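Local coordinates for protein putative hexose oxidase (Nonomuraea sp. ATCC 39727, PDB 5AWV) that probably oxidises the amino sugar of teicoplanin-type glycopeptide antibiotics, using a covalently bound FAD, at residues 294-299 and 397-402; 255-260 and 335-340; 384-389 and 446-451; 283-288 and 404-409. All coordinates share one frame; numbering follows the deposited sequence.

Contact 1 (294-299 and 397-402); sequences QLMIGN and AVWLIG
L295 faces L400 and I297 faces V398 as hydrogen-bonded pairs of two antiparallel strands, whose short axes pass 4.5 Å apart at 174°. Each pair carries two N-H...O bonds, the shortest of the four running 2.8 Å from I297 N to V398 O. The non-hydrogen-bonded pairs are Q294-I401, M296-W399 and G298-A397; in the last, A397 CB rests 3.6 Å from G298 CA. Both strands lie inside the seven-stranded antiparallel sheet, and the face bearing Q294, M296 and W399 packs on the bound glycopeptide, W399 also touching the 2-amino-2-deoxyglucuronic acid sugar. A bend at chi3 (81°) carries M296 CE over the six-membered ring of W399, a CH-pi contact 3.8 Å from the centroid; SD stands farther above the ring as a Met-aromatic partner. The indole NE1 is bonded to the hydroxyl of Y395. Q294 slants against the same indole, amide and ring planes 58° apart, with NE2 3.6 Å from W399 CE3 and a weak bond from NE2 to M296 SD. Its OE1 lies 3.5 Å from I401 CG1, and I401 in turn touches Y165, an FAD-binding residue. On the reverse face I297 CD1 meets L400 CD1 at 3.8 Å, against helix 264-280.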
loop_
_atom_site.group_PDB
_atom_site.type_symbol
_atom_site.label_atom_id
_atom_site.label_comp_id
_atom_site.label_asym_id
_atom_site.label_seq_id
_atom_site.Cartn_x
_atom_site.Cartn_y
_atom_site.Cartn_z
ATOM N N GLN A 294 -1.794 -9.298 -15.550
ATOM C CA GLN A 294 -0.495 -9.650 -15.056
ATOM C C GLN A 294 -0.079 -11.068 -15.317
ATOM O O GLN A 294 -0.872 -11.968 -15.099
ATOM C CB GLN A 294 -0.359 -9.327 -13.555
ATOM C CG GLN A 294 -1.149 -10.069 -12.585
ATOM C CD GLN A 294 -0.760 -9.677 -11.119
ATOM O OE1 GLN A 294 -0.266 -8.615 -10.846
ATOM N NE2 GLN A 294 -1.001 -10.562 -10.208
ATOM N N LEU A 295 1.141 -11.221 -15.763
ATOM C CA LEU A 295 1.693 -12.509 -16.100
ATOM C C LEU A 295 2.400 -13.074 -14.916
ATOM O O LEU A 295 3.402 -12.582 -14.505
ATOM C CB LEU A 295 2.536 -12.423 -17.376
ATOM C CG LEU A 295 3.217 -13.740 -17.863
ATOM C CD1 LEU A 295 2.203 -14.858 -18.170
ATOM C CD2 LEU A 295 4.114 -13.509 -19.031
ATOM N N MET A 296 1.855 -14.151 -14.362
ATOM C CA MET A 296 2.340 -14.707 -13.133
ATOM C C MET A 296 3.043 -16.024 -13.475
ATOM O O MET A 296 2.385 -16.944 -13.937
ATOM C CB MET A 296 1.214 -14.912 -12.196
ATOM C CG MET A 296 0.433 -13.593 -11.836
ATOM S SD MET A 296 -1.222 -13.915 -11.189
ATOM C CE MET A 296 -0.704 -14.280 -9.544
ATOM N N ILE A 297 4.354 -16.040 -13.320
ATOM C CA ILE A 297 5.199 -17.128 -13.732
ATOM C C ILE A 297 5.643 -17.761 -12.417
ATOM O O ILE A 297 6.721 -17.476 -11.898
ATOM C CB ILE A 297 6.369 -16.693 -14.578
ATOM C CG1 ILE A 297 5.944 -15.804 -15.741
ATOM C CG2 ILE A 297 7.138 -17.906 -15.099
ATOM C CD1 ILE A 297 7.095 -15.080 -16.353
ATOM N N GLY A 298 4.800 -18.660 -11.920
ATOM C CA GLY A 298 4.966 -19.265 -10.619
ATOM C C GLY A 298 4.910 -20.785 -10.680
ATOM O O GLY A 298 4.430 -21.348 -11.665
ATOM N N ASN A 299 5.467 -21.438 -9.651
ATOM C CA ASN A 299 5.146 -22.876 -9.439
ATOM C C ASN A 299 3.744 -23.039 -8.841
ATOM O O ASN A 299 3.138 -22.097 -8.242
ATOM C CB ASN A 299 6.238 -23.649 -8.653
ATOM C CG ASN A 299 6.356 -23.183 -7.203
ATOM O OD1 ASN A 299 6.373 -21.992 -6.930
ATOM N ND2 ASN A 299 6.363 -24.108 -6.276
ATOM N N ALA A 397 8.268 -17.145 -7.900
ATOM C CA ALA A 397 7.577 -16.613 -9.064
ATOM C C ALA A 397 8.202 -15.318 -9.595
ATOM O O ALA A 397 8.929 -14.577 -8.843
ATOM C CB ALA A 397 6.104 -16.432 -8.763
ATOM N N VAL A 398 7.980 -15.076 -10.889
ATOM C CA VAL A 398 8.179 -13.749 -11.510
ATOM C C VAL A 398 6.828 -13.272 -11.981
ATOM O O VAL A 398 6.147 -13.992 -12.758
ATOM C CB VAL A 398 9.128 -13.817 -12.686
ATOM C CG1 VAL A 398 9.258 -12.428 -13.361
ATOM C CG2 VAL A 398 10.459 -14.322 -12.190
ATOM N N TRP A 399 6.394 -12.102 -11.511
ATOM C CA TRP A 399 5.147 -11.479 -11.955
ATOM C C TRP A 399 5.481 -10.220 -12.781
ATOM O O TRP A 399 6.319 -9.409 -12.341
ATOM C CB TRP A 399 4.263 -11.041 -10.773
ATOM C CG TRP A 399 3.734 -12.121 -9.937
ATOM C CD1 TRP A 399 4.050 -13.455 -9.996
ATOM C CD2 TRP A 399 2.787 -11.979 -8.872
ATOM N NE1 TRP A 399 3.362 -14.133 -9.045
ATOM C CE2 TRP A 399 2.569 -13.253 -8.342
ATOM C CE3 TRP A 399 2.079 -10.892 -8.348
ATOM C CZ2 TRP A 399 1.686 -13.476 -7.275
ATOM C CZ3 TRP A 399 1.180 -11.107 -7.300
ATOM C CH2 TRP A 399 1.015 -12.384 -6.759
ATOM N N LEU A 400 4.852 -10.093 -13.940
ATOM C CA LEU A 400 5.062 -8.988 -14.842
ATOM C C LEU A 400 3.708 -8.270 -14.859
ATOM O O LEU A 400 2.699 -8.813 -15.335
ATOM C CB LEU A 400 5.462 -9.487 -16.194
ATOM C CG LEU A 400 6.866 -10.157 -16.252
ATOM C CD1 LEU A 400 6.867 -11.344 -17.176
ATOM C CD2 LEU A 400 7.895 -9.150 -16.704
ATOM N N ILE A 401 3.642 -7.108 -14.198
ATOM C CA ILE A 401 2.377 -6.447 -13.861
ATOM C C ILE A 401 2.197 -5.273 -14.779
ATOM O O ILE A 401 3.113 -4.415 -14.840
ATOM C CB ILE A 401 2.461 -5.964 -12.382
ATOM C CG1 ILE A 401 2.838 -7.134 -11.410
ATOM C CG2 ILE A 401 1.187 -5.347 -11.897
ATOM C CD1 ILE A 401 3.264 -6.594 -10.026
ATOM N N GLY A 402 1.079 -5.256 -15.496
ATOM C CA GLY A 402 0.703 -4.159 -16.416
ATOM C C GLY A 402 0.748 -2.791 -15.735
ATOM O O GLY A 402 0.255 -2.663 -14.656
#

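Contact 2 (255-260 and 335-340); sequences VTFDWA and DGVPPA
F257 and A340 form an antiparallel bridge, the one that falls between the two segments, a non-hydrogen-bonded pair with CA atoms 4.5 Å apart, where the end of strand 249-257 meets the start of strand 340-349. This is the outer margin of the seven-stranded sheet; one residue further, T256 bonds to the backbone of E341.

The conventional polar contact across the two segments is a single backbone bond, D258 N to P339 O, 3.0 Å long and bent to 139° at the hydrogen, with the donor nearly along the C=O axis. Two CA-H...O contacts accompany it: F257 CA shares P339 O at 3.2 Å, and A340 CA lies 3.4 Å from T256 O. P339 CB makes van der Waals contact with D258 O at 3.6 Å. The carboxylate of D258 turns back on its own segment instead, OD1 taking the N-H of A260 from above the carboxylate plane in an Asx turn.

Apolar contacts cluster round A340 CB. F257 CE1 approaches it obliquely at 3.7 Å, and V255 adds CG1, anti to the backbone N (chi1 176°), at 4.1 Å. V337 CG1 is more distant, 4.3 Å from F257 CE1. L270 of helix 264-280 touches both F257 and V337, while I334 of helix 322-334 reaches V255 and A340.

Beyond this cluster D335, which binds N-acetylglucosamine in a structure of this protein though none is bound to this chain here, forms a salt bridge with R269. The segments are thus joined by backbone pairing and hydrophobic contact; no side-chain charge takes part.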
loop_
_atom_site.group_PDB
_atom_site.type_symbol
_atom_site.label_atom_id
_atom_site.label_comp_id
_atom_site.label_asym_id
_atom_site.label_seq_id
_atom_site.Cartn_x
_atom_site.Cartn_y
_atom_site.Cartn_z
ATOM N N VAL A 255 -5.869 -16.663 -18.504
ATOM C CA VAL A 255 -5.246 -17.647 -19.376
ATOM C C VAL A 255 -4.331 -18.488 -18.452
ATOM O O VAL A 255 -3.549 -17.920 -17.613
ATOM C CB VAL A 255 -4.358 -16.984 -20.445
ATOM C CG1 VAL A 255 -3.612 -18.002 -21.311
ATOM C CG2 VAL A 255 -5.127 -16.060 -21.330
ATOM N N THR A 256 -4.417 -19.822 -18.523
ATOM C CA THR A 256 -3.539 -20.682 -17.732
ATOM C C THR A 256 -2.488 -21.318 -18.608
ATOM O O THR A 256 -2.775 -21.657 -19.735
ATOM C CB THR A 256 -4.418 -21.714 -16.990
ATOM O OG1 THR A 256 -5.368 -20.994 -16.172
ATOM C CG2 THR A 256 -3.605 -22.483 -16.058
ATOM N N PHE A 257 -1.272 -21.481 -18.132
ATOM C CA PHE A 257 -0.238 -22.131 -18.866
ATOM C C PHE A 257 0.171 -23.345 -18.103
ATOM O O PHE A 257 0.029 -23.394 -16.890
ATOM C CB PHE A 257 0.969 -21.219 -19.022
ATOM C CG PHE A 257 0.622 -19.916 -19.672
ATOM C CD1 PHE A 257 0.595 -19.803 -21.029
ATOM C CD2 PHE A 257 0.289 -18.815 -18.909
ATOM C CE1 PHE A 257 0.263 -18.596 -21.627
ATOM C CE2 PHE A 257 -0.045 -17.610 -19.506
ATOM C CZ PHE A 257 -0.037 -17.495 -20.873
ATOM N N ASP A 258 0.749 -24.310 -18.789
ATOM C CA ASP A 258 1.110 -25.553 -18.130
ATOM C C ASP A 258 2.583 -25.699 -18.268
ATOM O O ASP A 258 3.127 -25.653 -19.363
ATOM C CB ASP A 258 0.352 -26.699 -18.789
ATOM C CG ASP A 258 0.574 -28.013 -18.092
ATOM O OD1 ASP A 258 1.423 -28.127 -17.170
ATOM O OD2 ASP A 258 -0.097 -28.966 -18.512
ATOM N N TRP A 259 3.264 -25.820 -17.161
ATOM C CA TRP A 259 4.729 -25.998 -17.201
ATOM C C TRP A 259 5.149 -27.285 -17.910
ATOM O O TRP A 259 6.112 -27.280 -18.656
ATOM C CB TRP A 259 5.301 -26.077 -15.837
ATOM C CG TRP A 259 5.483 -24.773 -15.132
ATOM C CD1 TRP A 259 4.780 -24.324 -14.058
ATOM C CD2 TRP A 259 6.483 -23.795 -15.429
ATOM N NE1 TRP A 259 5.301 -23.119 -13.649
ATOM C CE2 TRP A 259 6.346 -22.771 -14.473
ATOM C CE3 TRP A 259 7.514 -23.717 -16.378
ATOM C CZ2 TRP A 259 7.181 -21.660 -14.460
ATOM C CZ3 TRP A 259 8.350 -22.597 -16.390
ATOM C CH2 TRP A 259 8.185 -21.591 -15.431
ATOM N N ALA A 260 4.393 -28.365 -17.712
ATOM C CA ALA A 260 4.756 -29.692 -18.302
ATOM C C ALA A 260 4.920 -29.587 -19.811
ATOM O O ALA A 260 5.897 -30.032 -20.374
ATOM C CB ALA A 260 3.730 -30.756 -17.930
ATOM N N ASP A 335 0.386 -16.281 -28.998
ATOM C CA ASP A 335 0.777 -16.631 -30.377
ATOM C C ASP A 335 2.051 -17.502 -30.372
ATOM O O ASP A 335 3.109 -17.091 -29.889
ATOM C CB ASP A 335 1.092 -15.352 -31.134
ATOM C CG ASP A 335 1.421 -15.594 -32.543
ATOM O OD1 ASP A 335 0.637 -16.276 -33.242
ATOM O OD2 ASP A 335 2.436 -15.051 -32.959
ATOM N N GLY A 336 1.946 -18.729 -30.900
ATOM C CA GLY A 336 3.064 -19.695 -30.902
ATOM C C GLY A 336 3.427 -20.313 -29.578
ATOM O O GLY A 336 4.572 -20.753 -29.421
ATOM N N VAL A 337 2.506 -20.303 -28.621
ATOM C CA VAL A 337 2.743 -20.785 -27.256
ATOM C C VAL A 337 1.746 -21.934 -26.996
ATOM O O VAL A 337 0.637 -21.718 -26.526
ATOM C CB VAL A 337 2.561 -19.677 -26.164
ATOM C CG1 VAL A 337 2.773 -20.185 -24.748
ATOM C CG2 VAL A 337 3.522 -18.508 -26.402
ATOM N N PRO A 338 2.179 -23.183 -27.231
ATOM C CA PRO A 338 1.158 -24.231 -27.269
ATOM C C PRO A 338 0.479 -24.516 -25.954
ATOM O O PRO A 338 -0.722 -24.747 -25.941
ATOM C CB PRO A 338 1.941 -25.449 -27.761
ATOM C CG PRO A 338 3.025 -24.861 -28.615
ATOM C CD PRO A 338 3.458 -23.645 -27.812
ATOM N N PRO A 339 1.222 -24.476 -24.822
ATOM C CA PRO A 339 0.587 -24.928 -23.577
ATOM C C PRO A 339 -0.251 -23.880 -22.827
ATOM O O PRO A 339 -0.149 -23.848 -21.602
ATOM C CB PRO A 339 1.792 -25.384 -22.713
ATOM C CG PRO A 339 2.934 -24.587 -23.210
ATOM C CD PRO A 339 2.676 -24.265 -24.657
ATOM N N ALA A 340 -1.037 -23.060 -23.553
ATOM C CA ALA A 340 -1.958 -22.014 -23.012
ATOM C C ALA A 340 -3.447 -22.486 -23.086
ATOM O O ALA A 340 -3.846 -22.965 -24.110
ATOM C CB ALA A 340 -1.779 -20.736 -23.814
#

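Contact 3 (384-389 and 446-451); sequences YENMTH and RKLYAD
N386 reaches from helix 377-387 to K447, L448 and D451 of helix 438-452. Its CB lies 3.8 Å from L448 CD1. With CG anti to the carbonyl carbon (chi1 -67°), the amide stands out across the gap, and CG comes 3.7 Å from L448 CA. OD1 then accepts from K447 NZ at 3.0 Å, the donor tilted 31° from the carbonyl plane. ND2 gives a nearly straight bond (164°) to D451 OD2, 3.0 Å long, leaving in the amide plane and arriving on the anti side of the carboxylate; it also bonds to A382 O, one turn back in its own helix. A single asparagine thus bridges two helices that pack on the same side of the sheet, while W444, also of helix 438-452, donates its NE1 to N386 O. K447 and D451, four residues apart, close the polar triangle with a salt bridge of 3.0 Å between K447 NZ and D451 OD2. The lysine chain is extended until a bend at chi4 puts NZ within bonding distance of both N386 OD1 and D451 OD2, and its positive charge probably offsets the repulsion between these two acceptors. E385 OE1 stays 4.1 Å from K447 NZ, beyond a salt bridge, and E385 lies near a bound mannose.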
loop_
_atom_site.group_PDB
_atom_site.type_symbol
_atom_site.label_atom_id
_atom_site.label_comp_id
_atom_site.label_asym_id
_atom_site.label_seq_id
_atom_site.Cartn_x
_atom_site.Cartn_y
_atom_site.Cartn_z
ATOM N N TYR A 384 14.029 -18.175 -17.098
ATOM C CA TYR A 384 13.734 -19.621 -17.366
ATOM C C TYR A 384 14.618 -20.485 -16.530
ATOM O O TYR A 384 14.117 -21.406 -15.928
ATOM C CB TYR A 384 13.907 -19.962 -18.822
ATOM C CG TYR A 384 13.436 -21.350 -19.127
ATOM C CD1 TYR A 384 12.106 -21.629 -19.111
ATOM C CD2 TYR A 384 14.334 -22.394 -19.435
ATOM C CE1 TYR A 384 11.604 -22.866 -19.381
ATOM C CE2 TYR A 384 13.841 -23.667 -19.712
ATOM C CZ TYR A 384 12.487 -23.883 -19.665
ATOM O OH TYR A 384 11.903 -25.074 -19.892
ATOM N N GLU A 385 15.911 -20.205 -16.526
ATOM C CA GLU A 385 16.877 -20.999 -15.821
ATOM C C GLU A 385 16.578 -21.096 -14.339
ATOM O O GLU A 385 16.544 -22.186 -13.786
ATOM C CB GLU A 385 18.310 -20.491 -16.081
ATOM C CG GLU A 385 19.438 -20.870 -15.085
ATOM C CD GLU A 385 19.518 -22.336 -14.708
ATOM O OE1 GLU A 385 20.057 -22.672 -13.597
ATOM O OE2 GLU A 385 19.043 -23.174 -15.537
ATOM N N ASN A 386 16.355 -19.950 -13.652
ATOM C CA ASN A 386 16.053 -20.023 -12.249
ATOM C C ASN A 386 14.675 -20.602 -11.941
ATOM O O ASN A 386 14.452 -21.347 -10.930
ATOM C CB ASN A 386 16.343 -18.596 -11.639
ATOM C CG ASN A 386 17.781 -18.246 -11.654
ATOM O OD1 ASN A 386 18.506 -18.628 -10.758
ATOM N ND2 ASN A 386 18.243 -17.543 -12.638
ATOM N N MET A 387 13.684 -20.342 -12.799
ATOM C CA MET A 387 12.353 -20.871 -12.544
ATOM C C MET A 387 12.246 -22.416 -12.741
ATOM O O MET A 387 11.281 -23.012 -12.289
ATOM C CB MET A 387 11.302 -20.195 -13.462
ATOM C CG MET A 387 10.876 -18.769 -13.063
ATOM S SD MET A 387 10.369 -18.593 -11.355
ATOM C CE MET A 387 8.984 -19.717 -11.320
ATOM N N THR A 388 13.158 -22.989 -13.519
ATOM C CA THR A 388 13.192 -24.425 -13.735
ATOM C C THR A 388 14.129 -25.149 -12.798
ATOM O O THR A 388 14.204 -26.369 -12.884
ATOM C CB THR A 388 13.520 -24.758 -15.217
ATOM O OG1 THR A 388 14.692 -24.092 -15.666
ATOM C CG2 THR A 388 12.417 -24.360 -16.041
ATOM N N HIS A 389 14.803 -24.427 -11.897
ATOM C CA HIS A 389 15.736 -24.954 -10.898
ATOM C C HIS A 389 15.441 -24.412 -9.512
ATOM O O HIS A 389 16.140 -23.579 -8.941
ATOM C CB HIS A 389 17.144 -24.751 -11.396
ATOM C CG HIS A 389 17.353 -25.557 -12.655
ATOM N ND1 HIS A 389 17.397 -24.991 -13.917
ATOM C CD2 HIS A 389 17.338 -26.909 -12.844
ATOM C CE1 HIS A 389 17.485 -25.960 -14.824
ATOM N NE2 HIS A 389 17.466 -27.132 -14.197
ATOM N N ARG A 446 17.470 -14.195 -4.666
ATOM C CA ARG A 446 18.588 -13.343 -4.881
ATOM C C ARG A 446 19.400 -13.768 -6.091
ATOM O O ARG A 446 19.878 -12.919 -6.840
ATOM C CB ARG A 446 19.497 -13.181 -3.655
ATOM C CG ARG A 446 18.818 -12.465 -2.524
ATOM C CD ARG A 446 19.542 -12.661 -1.213
ATOM N NE ARG A 446 19.033 -11.699 -0.239
ATOM C CZ ARG A 446 19.173 -11.802 1.073
ATOM N NH1 ARG A 446 19.839 -12.817 1.618
ATOM N NH2 ARG A 446 18.666 -10.860 1.846
ATOM N N LYS A 447 19.489 -15.073 -6.340
ATOM C CA LYS A 447 20.221 -15.521 -7.546
ATOM C C LYS A 447 19.385 -15.125 -8.777
ATOM O O LYS A 447 19.939 -14.658 -9.724
ATOM C CB LYS A 447 20.532 -17.055 -7.517
ATOM C CG LYS A 447 21.312 -17.552 -8.707
ATOM C CD LYS A 447 21.494 -19.086 -8.685
ATOM C CE LYS A 447 22.271 -19.492 -9.954
ATOM N NZ LYS A 447 21.317 -19.620 -11.107
ATOM N N LEU A 448 18.087 -15.403 -8.756
ATOM C CA LEU A 448 17.164 -15.028 -9.833
ATOM C C LEU A 448 17.327 -13.543 -10.220
ATOM O O LEU A 448 17.554 -13.184 -11.402
ATOM C CB LEU A 448 15.754 -15.335 -9.411
ATOM C CG LEU A 448 14.604 -14.686 -10.210
ATOM C CD1 LEU A 448 14.628 -15.157 -11.636
ATOM C CD2 LEU A 448 13.287 -15.073 -9.557
ATOM N N TYR A 449 17.365 -12.692 -9.173
ATOM C CA TYR A 449 17.419 -11.253 -9.385
ATOM C C TYR A 449 18.732 -10.843 -9.919
ATOM O O TYR A 449 18.779 -10.172 -10.915
ATOM C CB TYR A 449 17.086 -10.536 -8.065
ATOM C CG TYR A 449 16.776 -9.070 -8.155
ATOM C CD1 TYR A 449 15.471 -8.657 -8.387
ATOM C CD2 TYR A 449 17.711 -8.136 -7.721
ATOM C CE1 TYR A 449 15.099 -7.317 -8.275
ATOM C CE2 TYR A 449 17.374 -6.791 -7.619
ATOM C CZ TYR A 449 16.064 -6.386 -7.930
ATOM O OH TYR A 449 15.727 -5.055 -7.837
ATOM N N ALA A 450 19.825 -11.304 -9.280
ATOM C CA ALA A 450 21.182 -10.995 -9.704
ATOM C C ALA A 450 21.469 -11.522 -11.127
ATOM O O ALA A 450 22.107 -10.830 -11.921
ATOM C CB ALA A 450 22.199 -11.565 -8.720
ATOM N N ASP A 451 20.885 -12.656 -11.495
ATOM C CA ASP A 451 21.142 -13.205 -12.875
ATOM C C ASP A 451 20.424 -12.329 -13.882
ATOM O O ASP A 451 20.986 -11.904 -14.942
ATOM C CB ASP A 451 20.655 -14.627 -13.024
ATOM C CG ASP A 451 21.529 -15.654 -12.271
ATOM O OD1 ASP A 451 22.588 -15.317 -11.723
ATOM O OD2 ASP A 451 21.103 -16.794 -12.186
#

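Contact 4 (283-288 and 404-409); sequences GPDSPY and GGKVNT
K406 O is gripped twice by T409, through OG1 at 2.8 Å in the carbonyl plane and through the backbone N at 3.2 Å, and both residues close on P284. The T409 hydroxyl sits between the backbone N and the carbonyl carbon (chi1 60°), which leaves CG2 anti to the carbonyl carbon, pressed on P284 CB at 3.5 Å, a tight carbon pair; the two side chains slide past each other in opposite directions. K406 runs beside it: bent at chi2, its chain follows the P284 carbonyl and NZ bonds to P284 O at 3.0 Å, from above the carbonyl plane. Two connecting loops of the sheet domain meet here, a type I turn from G283 to S286 ahead of strand 291-298 and a 3-10 segment, 406-409, after strand 395-402. G405, at positive phi, sets its carbonyl O 3.8 Å from P284 CA. D285 crosses K406 at about a right angle, D285 OD1 4.1 Å from K406 NZ, and a water spans the pair, donating to D285 OD1 at 2.7 Å and accepting weakly from K406 NZ. D285 also packs on R202 of the second subunit.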
loop_
_atom_site.group_PDB
_atom_site.type_symbol
_atom_site.label_atom_id
_atom_site.label_comp_id
_atom_site.label_asym_id
_atom_site.label_seq_id
_atom_site.Cartn_x
_atom_site.Cartn_y
_atom_site.Cartn_z
ATOM N N GLY A 283 0.738 3.443 -24.160
ATOM C CA GLY A 283 0.664 4.904 -24.301
ATOM C C GLY A 283 -0.605 5.438 -23.646
ATOM O O GLY A 283 -1.622 4.734 -23.593
ATOM N N PRO A 284 -0.556 6.674 -23.108
ATOM C CA PRO A 284 -1.712 7.316 -22.474
ATOM C C PRO A 284 -2.942 7.446 -23.412
ATOM O O PRO A 284 -4.093 7.500 -22.950
ATOM C CB PRO A 284 -1.197 8.713 -22.131
ATOM C CG PRO A 284 0.181 8.868 -22.663
ATOM C CD PRO A 284 0.683 7.513 -23.086
ATOM N N ASP A 285 -2.716 7.479 -24.721
ATOM C CA ASP A 285 -3.824 7.546 -25.669
ATOM C C ASP A 285 -4.278 6.222 -26.303
ATOM O O ASP A 285 -5.233 6.201 -27.047
ATOM C CB ASP A 285 -3.532 8.592 -26.761
ATOM C CG ASP A 285 -3.293 9.993 -26.179
ATOM O OD1 ASP A 285 -3.913 10.360 -25.159
ATOM O OD2 ASP A 285 -2.453 10.712 -26.743
ATOM N N SER A 286 -3.674 5.121 -25.921
ATOM C CA SER A 286 -4.149 3.793 -26.346
ATOM C C SER A 286 -5.565 3.460 -25.918
ATOM O O SER A 286 -5.938 3.642 -24.744
ATOM C CB SER A 286 -3.194 2.712 -25.751
ATOM O OG SER A 286 -3.608 1.413 -26.173
ATOM N N PRO A 287 -6.333 2.811 -26.785
ATOM C CA PRO A 287 -7.588 2.185 -26.311
ATOM C C PRO A 287 -7.337 1.123 -25.254
ATOM O O PRO A 287 -8.221 0.838 -24.506
ATOM C CB PRO A 287 -8.193 1.551 -27.584
ATOM C CG PRO A 287 -7.061 1.378 -28.447
ATOM C CD PRO A 287 -5.977 2.363 -28.139
ATOM N N TYR A 288 -6.110 0.639 -25.113
ATOM C CA TYR A 288 -5.821 -0.378 -24.100
ATOM C C TYR A 288 -5.505 0.200 -22.688
ATOM O O TYR A 288 -5.170 -0.602 -21.814
ATOM C CB TYR A 288 -4.673 -1.266 -24.551
ATOM C CG TYR A 288 -5.000 -2.131 -25.786
ATOM C CD1 TYR A 288 -5.759 -3.311 -25.687
ATOM C CD2 TYR A 288 -4.559 -1.723 -27.044
ATOM C CE1 TYR A 288 -6.049 -4.059 -26.806
ATOM C CE2 TYR A 288 -4.875 -2.433 -28.198
ATOM C CZ TYR A 288 -5.614 -3.609 -28.071
ATOM O OH TYR A 288 -5.850 -4.314 -29.226
ATOM N N GLY A 404 1.873 1.797 -16.784
ATOM C CA GLY A 404 1.863 2.808 -17.808
ATOM C C GLY A 404 0.535 3.439 -18.068
ATOM O O GLY A 404 -0.195 3.746 -17.118
ATOM N N GLY A 405 0.205 3.617 -19.336
ATOM C CA GLY A 405 -1.033 4.273 -19.760
ATOM C C GLY A 405 -1.042 5.699 -19.143
ATOM O O GLY A 405 -0.028 6.457 -19.226
ATOM N N LYS A 406 -2.080 6.010 -18.400
ATOM C CA LYS A 406 -2.275 7.384 -17.867
ATOM C C LYS A 406 -1.313 7.798 -16.775
ATOM O O LYS A 406 -1.093 8.979 -16.542
ATOM C CB LYS A 406 -3.690 7.572 -17.316
ATOM C CG LYS A 406 -4.778 7.574 -18.357
ATOM C CD LYS A 406 -4.509 8.378 -19.620
ATOM C CE LYS A 406 -5.791 8.591 -20.386
ATOM N NZ LYS A 406 -5.510 9.638 -21.408
ATOM N N VAL A 407 -0.696 6.827 -16.134
ATOM C CA VAL A 407 0.434 7.068 -15.289
ATOM C C VAL A 407 1.463 7.930 -16.009
ATOM O O VAL A 407 2.037 8.878 -15.403
ATOM C CB VAL A 407 1.122 5.766 -14.872
ATOM C CG1 VAL A 407 2.411 6.079 -14.193
ATOM C CG2 VAL A 407 0.272 4.932 -13.947
ATOM N N ASN A 408 1.648 7.702 -17.294
ATOM C CA ASN A 408 2.763 8.283 -17.991
ATOM C C ASN A 408 2.450 9.609 -18.643
ATOM O O ASN A 408 3.264 10.112 -19.365
ATOM C CB ASN A 408 3.309 7.338 -19.041
ATOM C CG ASN A 408 3.820 5.995 -18.427
ATOM O OD1 ASN A 408 3.904 5.864 -17.267
ATOM N ND2 ASN A 408 4.145 5.037 -19.240
ATOM N N THR A 409 1.352 10.228 -18.272
ATOM C CA THR A 409 1.102 11.649 -18.668
ATOM C C THR A 409 1.845 12.636 -17.729
ATOM O O THR A 409 1.921 13.819 -18.001
ATOM C CB THR A 409 -0.379 11.935 -18.630
ATOM O OG1 THR A 409 -0.879 11.712 -17.298
ATOM C CG2 THR A 409 -1.174 11.094 -19.629
HETATM O O HOH W 1 -3.557 11.565 -22.762
#

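In the fold
Contact 1 is the buried centre of the group, and contacts 2 and 3 both touch it. Contact 2 belongs to the same sheet but to its margin; W259 ties the two together, its NE1 bonding to G298 O and its ring packing on I297 and on M387 of contact 3. Contact 3 lies on helices against the sheet: M387 CE rests on I297 O, and L448 packs on V398. Contact 4, on the surface, touches none of the others, although 404-409 follows soon after 397-402. Chemistry follows place: paired backbone with mostly apolar side chains inside, a single bridge at the margin, an amide and salt-bridge network between helices, and a lysine-carbonyl bond with water between the loops.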